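PDB 3OG2: beta-galactosidase from Trichoderma reesei, which probably hydrolyses terminal non-reducing beta-D-galactose residues from beta-D-galactosides, as a glycoside hydrolase of family 35. Local coordinates for residues E350-D355 with E899-L904; F926-Y931 with E945-Y950; Q938-V943 with K976-I981. All blocks are in the same frame, centred on the assembly; numbering follows the deposited sequence.

Interaction 1 (E350-D355 with E899-L904); sequences EDRRID and EYDIPL. With NAG (2-acetamido-2-deoxy-beta-D-glucopyranose), chain B.
Pro-903 packs against Asp-351 and Arg-353, and this is the close side of the contact. Its CB lies 3.8 Å from Asp-351 OD2. Its CG meets the aliphatic part of Arg-353, with CG to CG at 4.2 Å. The acidic group that Pro-903 touches is firmly held. Asp-351 CG stands between the backbone N and the carbonyl carbon (chi1 68°), which brings OD1 to the backbone N of Arg-353 at 3.1 Å, an Asx turn. Arg-353 bends at chi3 (-68°) and returns its guanidinium side-on to the same carboxylate. Arg-353 NE donates to Asp-351 OD2 at 2.8 Å, and NH2 adds a second bond to that oxygen. Both donors meet OD2 on its syn side, and OD2 lies near the guanidinium plane.

The other side is looser and bridged by water. Arg-352 NH2 stays 3.7 Å from Asp-901 OD1, a long ion pair without a direct hydrogen bond, although the two flat groups are only 10° from parallel. One water accepts from Arg-352 NH2 at 2.8 Å and donates to Asp-901 OD2. Another donates to Asp-901 OD1 and meets Arg-352 NH2 only weakly. A third donates to both Asp-351 O and Asp-901 OD2. The stronger polar partner of Arg-352 lies elsewhere: its NE forms a salt bridge with Asp-60 on helix 58-66.

The contact joins the loop before helix 357-370, in the family 35 TIM-barrel region, to strand 900-908 of an all-beta domain. Chemically it is a mixed interface. The CB edge of a proline touches a carboxylate whose OD2 already takes two bonds from Arg-353. The charge of Asp-901 is probably balanced through water and at a distance, with Arg-985 as a weak second partner.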
loop_
_atom_site.group_PDB
_atom_site.type_symbol
_atom_site.label_atom_id
_atom_site.label_comp_id
_atom_site.label_asym_id
_atom_site.label_seq_id
_atom_site.Cartn_x
_atom_site.Cartn_y
_atom_site.Cartn_z
ATOM N N GLU A 350 -3.035 -5.085 -5.549
ATOM C CA GLU A 350 -3.801 -3.880 -5.878
ATOM C C GLU A 350 -5.264 -4.165 -6.074
ATOM O O GLU A 350 -6.094 -3.336 -5.740
ATOM C CB GLU A 350 -3.170 -3.321 -7.169
ATOM C CG GLU A 350 -3.864 -2.076 -7.685
ATOM C CD GLU A 350 -3.089 -1.444 -8.837
ATOM O OE1 GLU A 350 -2.190 -2.131 -9.405
ATOM O OE2 GLU A 350 -3.347 -0.263 -9.181
ATOM N N ASP A 351 -5.574 -5.350 -6.641
ATOM C CA ASP A 351 -6.983 -5.762 -6.849
ATOM C C ASP A 351 -7.548 -6.483 -5.616
ATOM O O ASP A 351 -8.660 -7.032 -5.704
ATOM C CB ASP A 351 -7.086 -6.565 -8.135
ATOM C CG ASP A 351 -6.410 -7.912 -8.066
ATOM O OD1 ASP A 351 -5.927 -8.335 -6.992
ATOM O OD2 ASP A 351 -6.337 -8.612 -9.123
ATOM N N ARG A 352 -6.840 -6.476 -4.508
ATOM C CA ARG A 352 -7.211 -6.943 -3.160
ATOM C C ARG A 352 -7.115 -8.471 -3.042
ATOM O O ARG A 352 -7.516 -9.023 -2.003
ATOM C CB ARG A 352 -8.551 -6.383 -2.623
ATOM C CG ARG A 352 -8.665 -4.877 -2.893
ATOM C CD ARG A 352 -9.991 -4.292 -2.403
ATOM N NE ARG A 352 -11.100 -5.092 -2.890
ATOM C CZ ARG A 352 -11.577 -5.132 -4.118
ATOM N NH1 ARG A 352 -11.056 -4.343 -5.072
ATOM N NH2 ARG A 352 -12.593 -5.965 -4.366
ATOM N N ARG A 353 -6.560 -9.145 -4.041
ATOM C CA ARG A 353 -6.409 -10.607 -3.921
ATOM C C ARG A 353 -5.270 -10.926 -2.927
ATOM O O ARG A 353 -4.275 -10.206 -2.845
ATOM C CB ARG A 353 -6.114 -11.291 -5.255
ATOM C CG ARG A 353 -7.345 -11.342 -6.160
ATOM C CD ARG A 353 -6.971 -12.044 -7.462
ATOM N NE ARG A 353 -6.046 -11.298 -8.285
ATOM C CZ ARG A 353 -4.982 -11.734 -8.954
ATOM N NH1 ARG A 353 -4.554 -13.005 -8.972
ATOM N NH2 ARG A 353 -4.269 -10.870 -9.672
ATOM N N ILE A 354 -5.481 -12.053 -2.227
ATOM C CA ILE A 354 -4.546 -12.520 -1.198
ATOM C C ILE A 354 -4.055 -13.920 -1.530
ATOM O O ILE A 354 -3.955 -14.829 -0.718
ATOM C CB ILE A 354 -5.219 -12.478 0.184
ATOM C CG1 ILE A 354 -6.555 -13.255 0.227
ATOM C CG2 ILE A 354 -5.387 -11.017 0.585
ATOM C CD1 ILE A 354 -7.058 -13.454 1.633
ATOM N N ASP A 355 -3.696 -14.091 -2.820
ATOM C CA ASP A 355 -3.138 -15.342 -3.266
ATOM C C ASP A 355 -1.625 -15.369 -3.202
ATOM O O ASP A 355 -1.053 -16.469 -3.275
ATOM C CB ASP A 355 -3.579 -15.585 -4.722
ATOM C CG ASP A 355 -2.948 -14.507 -5.591
ATOM O OD1 ASP A 355 -3.190 -13.317 -5.453
ATOM O OD2 ASP A 355 -2.081 -14.795 -6.491
ATOM N N GLU A 899 -22.562 -12.432 -5.165
ATOM C CA GLU A 899 -22.001 -13.712 -4.726
ATOM C C GLU A 899 -20.517 -13.833 -4.954
ATOM O O GLU A 899 -19.907 -14.668 -4.246
ATOM C CB GLU A 899 -22.703 -14.899 -5.424
ATOM C CG GLU A 899 -24.218 -14.896 -5.199
ATOM C CD GLU A 899 -25.047 -13.937 -6.026
ATOM O OE1 GLU A 899 -24.688 -13.508 -7.157
ATOM O OE2 GLU A 899 -26.162 -13.533 -5.562
ATOM N N TYR A 900 -19.937 -13.081 -5.886
ATOM C CA TYR A 900 -18.549 -13.294 -6.259
ATOM C C TYR A 900 -17.794 -11.971 -6.307
ATOM O O TYR A 900 -18.343 -10.960 -6.758
ATOM C CB TYR A 900 -18.413 -13.898 -7.685
ATOM C CG TYR A 900 -19.033 -15.296 -7.695
ATOM C CD1 TYR A 900 -18.233 -16.382 -7.370
ATOM C CD2 TYR A 900 -20.355 -15.485 -7.989
ATOM C CE1 TYR A 900 -18.746 -17.686 -7.358
ATOM C CE2 TYR A 900 -20.907 -16.758 -7.982
ATOM C CZ TYR A 900 -20.099 -17.825 -7.665
ATOM O OH TYR A 900 -20.648 -19.091 -7.650
ATOM N N ASP A 901 -16.532 -12.057 -5.916
ATOM C CA ASP A 901 -15.556 -10.959 -6.132
ATOM C C ASP A 901 -14.842 -11.302 -7.427
ATOM O O ASP A 901 -14.095 -12.310 -7.491
ATOM C CB ASP A 901 -14.644 -10.918 -4.929
ATOM C CG ASP A 901 -13.514 -9.924 -5.004
ATOM O OD1 ASP A 901 -13.373 -9.226 -6.032
ATOM O OD2 ASP A 901 -12.722 -9.825 -4.033
ATOM N N ILE A 902 -14.994 -10.493 -8.457
ATOM C CA ILE A 902 -14.411 -10.765 -9.775
ATOM C C ILE A 902 -13.564 -9.555 -10.138
ATOM O O ILE A 902 -14.099 -8.589 -10.691
ATOM C CB ILE A 902 -15.484 -11.010 -10.856
ATOM C CG1 ILE A 902 -16.436 -12.152 -10.468
ATOM C CG2 ILE A 902 -14.832 -11.240 -12.202
ATOM C CD1 ILE A 902 -17.738 -12.209 -11.252
ATOM N N PRO A 903 -12.277 -9.539 -9.877
ATOM C CA PRO A 903 -11.428 -8.412 -10.254
ATOM C C PRO A 903 -11.345 -8.185 -11.764
ATOM O O PRO A 903 -11.126 -9.120 -12.508
ATOM C CB PRO A 903 -10.060 -8.820 -9.697
ATOM C CG PRO A 903 -10.388 -9.770 -8.587
ATOM C CD PRO A 903 -11.562 -10.576 -9.109
ATOM N N LEU A 904 -11.521 -6.917 -12.161
ATOM C CA LEU A 904 -11.476 -6.543 -13.588
ATOM C C LEU A 904 -10.344 -5.587 -13.864
ATOM O O LEU A 904 -10.018 -4.735 -13.001
ATOM C CB LEU A 904 -12.789 -5.869 -14.005
ATOM C CG LEU A 904 -13.982 -6.854 -14.021
ATOM C CD1 LEU A 904 -15.241 -6.063 -14.414
ATOM C CD2 LEU A 904 -13.749 -8.025 -14.956
HETATM C C1 NAG B . -1.281 -19.732 -3.799
HETATM C C2 NAG B . -0.334 -20.599 -2.981
HETATM C C3 NAG B . 1.094 -20.109 -3.095
HETATM C C4 NAG B . 1.488 -20.017 -4.579
HETATM C C5 NAG B . 0.460 -19.128 -5.310
HETATM C C6 NAG B . 0.683 -19.074 -6.813
HETATM C C7 NAG B . -1.497 -21.459 -0.989
HETATM C C8 NAG B . -2.055 -21.114 0.362
HETATM N N2 NAG B . -0.752 -20.522 -1.566
HETATM O O3 NAG B . 1.964 -20.938 -2.387
HETATM O O4 NAG B . 2.768 -19.379 -4.639
HETATM O O5 NAG B . -0.831 -19.742 -5.140
HETATM O O6 NAG B . 0.774 -20.375 -7.368
HETATM O O7 NAG B . -1.838 -22.492 -1.582
HETATM O O HOH W 1 -10.080 -9.158 -4.257
HETATM O O HOH W 2 -13.571 -7.807 -2.508
HETATM O O HOH W 3 -14.736 -6.983 -6.792
#

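Interaction 2 (F926-Y931 with E945-Y950). With NAG (2-acetamido-2-deoxy-beta-D-glucopyranose), chain C.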
loop_
_atom_site.group_PDB
_atom_site.type_symbol
_atom_site.label_atom_id
_atom_site.label_comp_id
_atom_site.label_asym_id
_atom_site.label_seq_id
_atom_site.Cartn_x
_atom_site.Cartn_y
_atom_site.Cartn_z
ATOM N N PHE A 926 -13.491 8.792 -13.387
ATOM C CA PHE A 926 -12.243 8.677 -12.629
ATOM C C PHE A 926 -11.084 8.305 -13.533
ATOM O O PHE A 926 -11.191 7.322 -14.285
ATOM C CB PHE A 926 -12.387 7.573 -11.585
ATOM C CG PHE A 926 -13.325 7.964 -10.424
ATOM C CD1 PHE A 926 -14.689 7.782 -10.493
ATOM C CD2 PHE A 926 -12.729 8.525 -9.276
ATOM C CE1 PHE A 926 -15.511 8.141 -9.413
ATOM C CE2 PHE A 926 -13.540 8.856 -8.204
ATOM C CZ PHE A 926 -14.904 8.683 -8.274
ATOM N N GLN A 927 -10.005 9.066 -13.442
ATOM C CA GLN A 927 -8.821 8.653 -14.263
ATOM C C GLN A 927 -8.127 7.520 -13.537
ATOM O O GLN A 927 -7.789 7.628 -12.376
ATOM C CB GLN A 927 -7.924 9.855 -14.494
ATOM C CG GLN A 927 -6.898 9.595 -15.613
ATOM C CD GLN A 927 -5.547 9.374 -14.976
ATOM O OE1 GLN A 927 -5.234 8.270 -14.519
ATOM N NE2 GLN A 927 -4.729 10.428 -14.934
ATOM N N TYR A 928 -8.014 6.384 -14.217
ATOM C CA TYR A 928 -7.507 5.147 -13.659
ATOM C C TYR A 928 -6.344 4.603 -14.462
ATOM O O TYR A 928 -6.064 3.392 -14.439
ATOM C CB TYR A 928 -8.658 4.097 -13.467
ATOM C CG TYR A 928 -8.956 3.940 -11.976
ATOM C CD1 TYR A 928 -8.258 3.055 -11.210
ATOM C CD2 TYR A 928 -9.960 4.724 -11.376
ATOM C CE1 TYR A 928 -8.562 2.936 -9.836
ATOM C CE2 TYR A 928 -10.262 4.633 -10.003
ATOM C CZ TYR A 928 -9.548 3.720 -9.251
ATOM O OH TYR A 928 -9.836 3.636 -7.908
ATOM N N GLY A 929 -5.648 5.481 -15.186
ATOM C CA GLY A 929 -4.441 4.936 -15.837
ATOM C C GLY A 929 -3.785 5.989 -16.745
ATOM O O GLY A 929 -4.471 6.713 -17.514
ATOM N N LYS A 930 -2.479 6.042 -16.645
ATOM C CA LYS A 930 -1.649 6.751 -17.570
ATOM C C LYS A 930 -0.764 5.667 -18.182
ATOM O O LYS A 930 0.029 5.027 -17.541
ATOM C CB LYS A 930 -0.803 7.816 -16.814
ATOM C CG LYS A 930 0.088 8.598 -17.768
ATOM C CD LYS A 930 0.584 9.918 -17.162
ATOM C CE LYS A 930 -0.404 11.048 -17.332
ATOM N NZ LYS A 930 0.101 12.379 -16.876
ATOM N N TYR A 931 -0.950 5.498 -19.490
ATOM C CA TYR A 931 -0.251 4.484 -20.264
ATOM C C TYR A 931 0.740 5.182 -21.169
ATOM O O TYR A 931 0.375 6.102 -21.889
ATOM C CB TYR A 931 -1.285 3.726 -21.127
ATOM C CG TYR A 931 -0.627 2.672 -22.007
ATOM C CD1 TYR A 931 -0.193 1.484 -21.420
ATOM C CD2 TYR A 931 -0.438 2.879 -23.353
ATOM C CE1 TYR A 931 0.425 0.504 -22.204
ATOM C CE2 TYR A 931 0.162 1.932 -24.193
ATOM C CZ TYR A 931 0.580 0.750 -23.584
ATOM O OH TYR A 931 1.183 -0.232 -24.340
ATOM N N GLU A 945 -14.345 -2.745 -8.416
ATOM C CA GLU A 945 -15.777 -2.698 -8.218
ATOM C C GLU A 945 -16.119 -1.550 -7.287
ATOM O O GLU A 945 -15.392 -1.336 -6.316
ATOM C CB GLU A 945 -16.233 -4.046 -7.609
ATOM C CG GLU A 945 -17.751 -4.173 -7.531
ATOM C CD GLU A 945 -18.150 -5.499 -6.934
ATOM O OE1 GLU A 945 -17.351 -6.473 -6.999
ATOM O OE2 GLU A 945 -19.277 -5.592 -6.403
ATOM N N GLY A 946 -17.172 -0.788 -7.585
ATOM C CA GLY A 946 -17.430 0.428 -6.793
ATOM C C GLY A 946 -17.203 1.592 -7.711
ATOM O O GLY A 946 -18.080 2.443 -7.931
ATOM N N ILE A 947 -16.030 1.679 -8.320
ATOM C CA ILE A 947 -15.775 2.602 -9.414
ATOM C C ILE A 947 -16.476 2.033 -10.681
ATOM O O ILE A 947 -17.211 2.787 -11.313
ATOM C CB ILE A 947 -14.284 2.853 -9.646
ATOM C CG1 ILE A 947 -13.610 3.510 -8.428
ATOM C CG2 ILE A 947 -14.103 3.727 -10.889
ATOM C CD1 ILE A 947 -14.190 4.867 -8.022
ATOM N N LEU A 948 -16.255 0.754 -10.939
ATOM C CA LEU A 948 -17.120 0.088 -11.925
ATOM C C LEU A 948 -18.437 -0.362 -11.315
ATOM O O LEU A 948 -18.460 -0.829 -10.157
ATOM C CB LEU A 948 -16.398 -1.162 -12.418
ATOM C CG LEU A 948 -15.319 -0.937 -13.468
ATOM C CD1 LEU A 948 -14.420 -2.153 -13.603
ATOM C CD2 LEU A 948 -15.942 -0.608 -14.846
ATOM N N ASP A 949 -19.533 -0.300 -12.051
ATOM C CA ASP A 949 -20.838 -0.789 -11.698
ATOM C C ASP A 949 -20.991 -2.147 -12.367
ATOM O O ASP A 949 -21.063 -2.248 -13.604
ATOM C CB ASP A 949 -21.905 0.226 -12.152
ATOM C CG ASP A 949 -23.307 -0.192 -11.748
ATOM O OD1 ASP A 949 -23.517 -1.359 -11.350
ATOM O OD2 ASP A 949 -24.264 0.632 -11.872
ATOM N N TYR A 950 -20.999 -3.220 -11.589
ATOM C CA TYR A 950 -21.050 -4.566 -12.122
ATOM C C TYR A 950 -22.446 -4.971 -12.541
ATOM O O TYR A 950 -22.652 -6.061 -13.076
ATOM C CB TYR A 950 -20.530 -5.586 -11.068
ATOM C CG TYR A 950 -19.014 -5.649 -11.038
ATOM C CD1 TYR A 950 -18.187 -4.549 -11.287
ATOM C CD2 TYR A 950 -18.397 -6.853 -10.708
ATOM C CE1 TYR A 950 -16.798 -4.683 -11.226
ATOM C CE2 TYR A 950 -17.024 -7.008 -10.658
ATOM C CZ TYR A 950 -16.239 -5.894 -10.921
ATOM O OH TYR A 950 -14.887 -6.055 -10.859
HETATM C C1 NAG C . 6.368 -1.461 -25.063
HETATM C C2 NAG C . 6.787 -1.054 -23.639
HETATM C C3 NAG C . 8.024 -0.151 -23.749
HETATM C C4 NAG C . 9.156 -0.861 -24.505
HETATM C C5 NAG C . 8.616 -1.420 -25.844
HETATM C C6 NAG C . 9.654 -2.279 -26.560
HETATM C C7 NAG C . 4.951 -0.739 -22.057
HETATM C C8 NAG C . 3.662 0.027 -21.791
HETATM N N2 NAG C . 5.682 -0.277 -23.056
HETATM O O3 NAG C . 8.427 0.231 -22.446
HETATM O O4 NAG C . 10.136 0.108 -24.840
HETATM O O5 NAG C . 7.447 -2.184 -25.632
HETATM O O6 NAG C . 9.149 -2.518 -27.891
HETATM O O7 NAG C . 5.245 -1.737 -21.424
#
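Ile-947 sets its CD1 methyl over the middle of one face of the Phe-926 ring. The methyl is 3.7 Å from the ring centroid and 7° off the ring normal, a CH-pi contact. The nearest ring atom, Phe-926 CE1, is 3.8 Å from Ile-947 CD1, and the other ring carbons are hardly farther. The conformation of Ile-947 explains this. Its CG1 is anti to the carbonyl carbon (chi1 -63°), and about the CB-CG1 bond CD1 stands between CA and CG2, which puts CD1 over Phe-926 while CG1 lies against Tyr-928. Ile-947 CG1 is 3.8 Å from Tyr-928 OH and 3.9 Å from Tyr-928 CE2, meeting that ring obliquely. CG2 fits between the two rings, near Tyr-928 CE2 and Phe-926 CD1.

Tyr-928 has a first torsion of -108°, away from the staggered positions, and this turns the CE2 side of its ring to Ile-947. Phe-926 CB lies at the edge of that ring, in plane. Trp-330 completes the aromatic cluster, edge-to-face with Phe-926 and nearly parallel to Tyr-928. Gln-927 turns its amide back along its own strand, and its OE1 accepts from Gly-929 N at 2.9 Å. In the facing loop, Gly-946 N bonds to Leu-948 O, across Ile-947.

At the far end of the strand, Tyr-931 CE1 approaches the acetyl methyl C8 of the chain C NAG at 3.3 Å. The Tyr-931 ring stacks with Phe-908. Tyr-928 and Gly-929 both face Leu-921, which makes a classic beta bulge in the edge strand 926-932 of a five-stranded antiparallel sheet. The loop after strand 940-943 packs its Ile-947 against this edge strand, consistent with the galactose-binding-like beta-sandwich of this family.

Interaction 3 (Q938-V943 with K976-I981); sequences QTEFPV and KSKSPI. With NAG (2-acetamido-2-deoxy-beta-D-glucopyranose), chain C.
Glu-940 and Lys-978 meet through one straight chain and one bent chain. Glu-940 has CG anti to the backbone N (chi1 173°) and stays extended beyond it, which carries the carboxylate out across the neighbouring strand. Lys-978 kinks at chi2 (-65°) and then runs straight, which brings its ammonium in from the opposite direction. Lys-978 NZ reaches Glu-940 OE2 at 3.2 Å, a salt bridge whose hydrogen bond is weak. Lys-978 CE lies almost as near, 3.4 Å from Glu-940 OE2, while Lys-978 NZ is 4.0 Å from Glu-940 OE1. OE2 also has a hydrogen bond with Ser-905 OG, which probably fixes the carboxylate more firmly than the lysine does.

The two segments do not pair directly. Strand 900-908 lies between them in an antiparallel sheet, bonded to 940-943 along one edge and to 973-977 along the other, and the salt bridge spans one face of it. Without the Glu-940 carboxylate, as with an alanine here, the Lys-978 ammonium would probably lose its mate and Ser-905 OG its partner.

The backbone of Glu-940 is held too. Gln-938 NE2 donates to Glu-940 O at 2.9 Å in a nearly straight bond (171°), with the acceptor in the amide plane. Gln-938 CG lies over one face of the Phe-941 ring, toward the rim. Beside the start of this segment, Thr-939 CG2 lies 3.9 Å from O7 of the chain C NAG.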
loop_
_atom_site.group_PDB
_atom_site.type_symbol
_atom_site.label_atom_id
_atom_site.label_comp_id
_atom_site.label_asym_id
_atom_site.label_seq_id
_atom_site.Cartn_x
_atom_site.Cartn_y
_atom_site.Cartn_z
ATOM N N GLN A 938 3.651 -0.381 -17.279
ATOM C CA GLN A 938 2.276 -0.893 -17.047
ATOM C C GLN A 938 1.436 -1.092 -18.305
ATOM O O GLN A 938 1.294 -0.145 -19.086
ATOM C CB GLN A 938 1.568 0.078 -16.081
ATOM C CG GLN A 938 0.210 -0.496 -15.617
ATOM C CD GLN A 938 -0.368 0.269 -14.457
ATOM O OE1 GLN A 938 0.104 1.370 -14.072
ATOM N NE2 GLN A 938 -1.414 -0.299 -13.861
ATOM N N THR A 939 0.877 -2.282 -18.443
ATOM C CA THR A 939 -0.051 -2.559 -19.544
ATOM C C THR A 939 -1.422 -2.956 -19.018
ATOM O O THR A 939 -2.409 -2.879 -19.739
ATOM C CB THR A 939 0.453 -3.712 -20.440
ATOM O OG1 THR A 939 0.803 -4.849 -19.607
ATOM C CG2 THR A 939 1.691 -3.309 -21.251
ATOM N N GLU A 940 -1.515 -3.383 -17.743
ATOM C CA GLU A 940 -2.776 -3.875 -17.160
ATOM C C GLU A 940 -3.180 -2.928 -16.052
ATOM O O GLU A 940 -2.390 -2.697 -15.091
ATOM C CB GLU A 940 -2.560 -5.300 -16.668
ATOM C CG GLU A 940 -3.783 -5.816 -15.887
ATOM C CD GLU A 940 -3.810 -7.307 -15.741
ATOM O OE1 GLU A 940 -2.908 -8.027 -16.209
ATOM O OE2 GLU A 940 -4.793 -7.803 -15.138
ATOM N N PHE A 941 -4.386 -2.373 -16.141
ATOM C CA PHE A 941 -4.909 -1.303 -15.283
ATOM C C PHE A 941 -6.118 -1.792 -14.517
ATOM O O PHE A 941 -7.220 -1.787 -15.086
ATOM C CB PHE A 941 -5.285 -0.052 -16.142
ATOM C CG PHE A 941 -4.010 0.538 -16.735
ATOM C CD1 PHE A 941 -3.470 0.095 -17.918
ATOM C CD2 PHE A 941 -3.341 1.575 -16.037
ATOM C CE1 PHE A 941 -2.294 0.668 -18.458
ATOM C CE2 PHE A 941 -2.193 2.171 -16.583
ATOM C CZ PHE A 941 -1.665 1.711 -17.765
ATOM N N PRO A 942 -5.950 -2.259 -13.286
ATOM C CA PRO A 942 -7.125 -2.745 -12.517
ATOM C C PRO A 942 -7.973 -1.555 -12.119
ATOM O O PRO A 942 -7.453 -0.434 -11.859
ATOM C CB PRO A 942 -6.505 -3.347 -11.255
ATOM C CG PRO A 942 -5.188 -2.664 -11.121
ATOM C CD PRO A 942 -4.704 -2.400 -12.523
ATOM N N VAL A 943 -9.275 -1.751 -12.054
ATOM C CA VAL A 943 -10.240 -0.731 -11.630
ATOM C C VAL A 943 -11.176 -1.404 -10.666
ATOM O O VAL A 943 -11.735 -2.415 -11.063
ATOM C CB VAL A 943 -10.972 -0.086 -12.813
ATOM C CG1 VAL A 943 -11.911 0.986 -12.282
ATOM C CG2 VAL A 943 -9.935 0.478 -13.799
ATOM N N LYS A 976 -9.998 -7.769 -18.817
ATOM C CA LYS A 976 -9.571 -9.057 -18.263
ATOM C C LYS A 976 -10.189 -9.271 -16.889
ATOM O O LYS A 976 -10.308 -8.346 -16.069
ATOM C CB LYS A 976 -8.026 -9.151 -18.180
ATOM C CG LYS A 976 -7.502 -9.028 -19.612
ATOM C CD LYS A 976 -7.916 -10.200 -20.493
ATOM C CE LYS A 976 -7.069 -10.265 -21.748
ATOM N NZ LYS A 976 -7.050 -11.607 -22.386
ATOM N N SER A 977 -10.561 -10.519 -16.616
ATOM C CA SER A 977 -11.085 -10.879 -15.304
ATOM C C SER A 977 -10.131 -11.900 -14.649
ATOM O O SER A 977 -9.501 -12.703 -15.335
ATOM C CB SER A 977 -12.491 -11.443 -15.358
ATOM O OG SER A 977 -12.477 -12.637 -16.165
ATOM N N LYS A 978 -10.061 -11.846 -13.322
ATOM C CA LYS A 978 -9.362 -12.900 -12.577
ATOM C C LYS A 978 -10.406 -13.937 -12.210
ATOM O O LYS A 978 -11.613 -13.718 -12.354
ATOM C CB LYS A 978 -8.670 -12.298 -11.382
ATOM C CG LYS A 978 -7.721 -11.156 -11.721
ATOM C CD LYS A 978 -6.537 -11.583 -12.559
ATOM C CE LYS A 978 -5.810 -10.345 -13.118
ATOM N NZ LYS A 978 -4.593 -10.766 -13.865
ATOM N N SER A 979 -9.935 -15.075 -11.744
ATOM C CA SER A 979 -10.851 -16.175 -11.386
ATOM C C SER A 979 -11.840 -15.714 -10.324
ATOM O O SER A 979 -11.424 -15.113 -9.301
ATOM C CB SER A 979 -9.978 -17.348 -10.907
ATOM O OG SER A 979 -10.799 -18.498 -10.647
ATOM N N PRO A 980 -13.127 -15.985 -10.510
ATOM C CA PRO A 980 -14.101 -15.471 -9.531
ATOM C C PRO A 980 -13.912 -16.071 -8.145
ATOM O O PRO A 980 -13.666 -17.276 -8.014
ATOM C CB PRO A 980 -15.469 -15.933 -10.087
ATOM C CG PRO A 980 -15.194 -16.830 -11.214
ATOM C CD PRO A 980 -13.768 -16.724 -11.602
ATOM N N ILE A 981 -14.056 -15.241 -7.129
ATOM C CA ILE A 981 -13.954 -15.731 -5.748
ATOM C C ILE A 981 -15.331 -15.698 -5.104
ATOM O O ILE A 981 -15.938 -14.652 -5.015
ATOM C CB ILE A 981 -12.984 -14.807 -4.956
ATOM C CG1 ILE A 981 -11.606 -14.860 -5.652
ATOM C CG2 ILE A 981 -12.974 -15.185 -3.486
ATOM C CD1 ILE A 981 -10.877 -13.541 -5.507
HETATM C C1 NAG C . 6.368 -1.461 -25.063
HETATM C C2 NAG C . 6.787 -1.054 -23.639
HETATM C C3 NAG C . 8.024 -0.151 -23.749
HETATM C C4 NAG C . 9.156 -0.861 -24.505
HETATM C C5 NAG C . 8.616 -1.420 -25.844
HETATM C C6 NAG C . 9.654 -2.279 -26.560
HETATM C C7 NAG C . 4.951 -0.739 -22.057
HETATM C C8 NAG C . 3.662 0.027 -21.791
HETATM N N2 NAG C . 5.682 -0.277 -23.056
HETATM O O3 NAG C . 8.427 0.231 -22.446
HETATM O O4 NAG C . 10.136 0.108 -24.840
HETATM O O5 NAG C . 7.447 -2.184 -25.632
HETATM O O6 NAG C . 9.149 -2.518 -27.891
HETATM O O7 NAG C . 5.245 -1.737 -21.424
#

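How the interactions relate
From the N terminus, the barrel-side loop 350-355 comes first. Interaction 1 closes a very long loop when the chain reaches 899-904, tying the TIM-barrel region to strand 900-908. It is in series with the other two. Interaction 2 closes a short loop of 13 residues, interaction 3 a longer one of 32, and these two cross: 938-943 falls between 926-931 and 945-950. All three meet around strand 900-908. Ile-902 O probably bonds to Tyr-950 OH of interaction 2. Asp-901 N and Pro-903 O probably bond to Ile-981 O and Lys-978 N of interaction 3. Tyr-928 and Gly-929 pack on Phe-941, joining two beta-sheets, and interactions 2 and 3 both touch the chain C NAG.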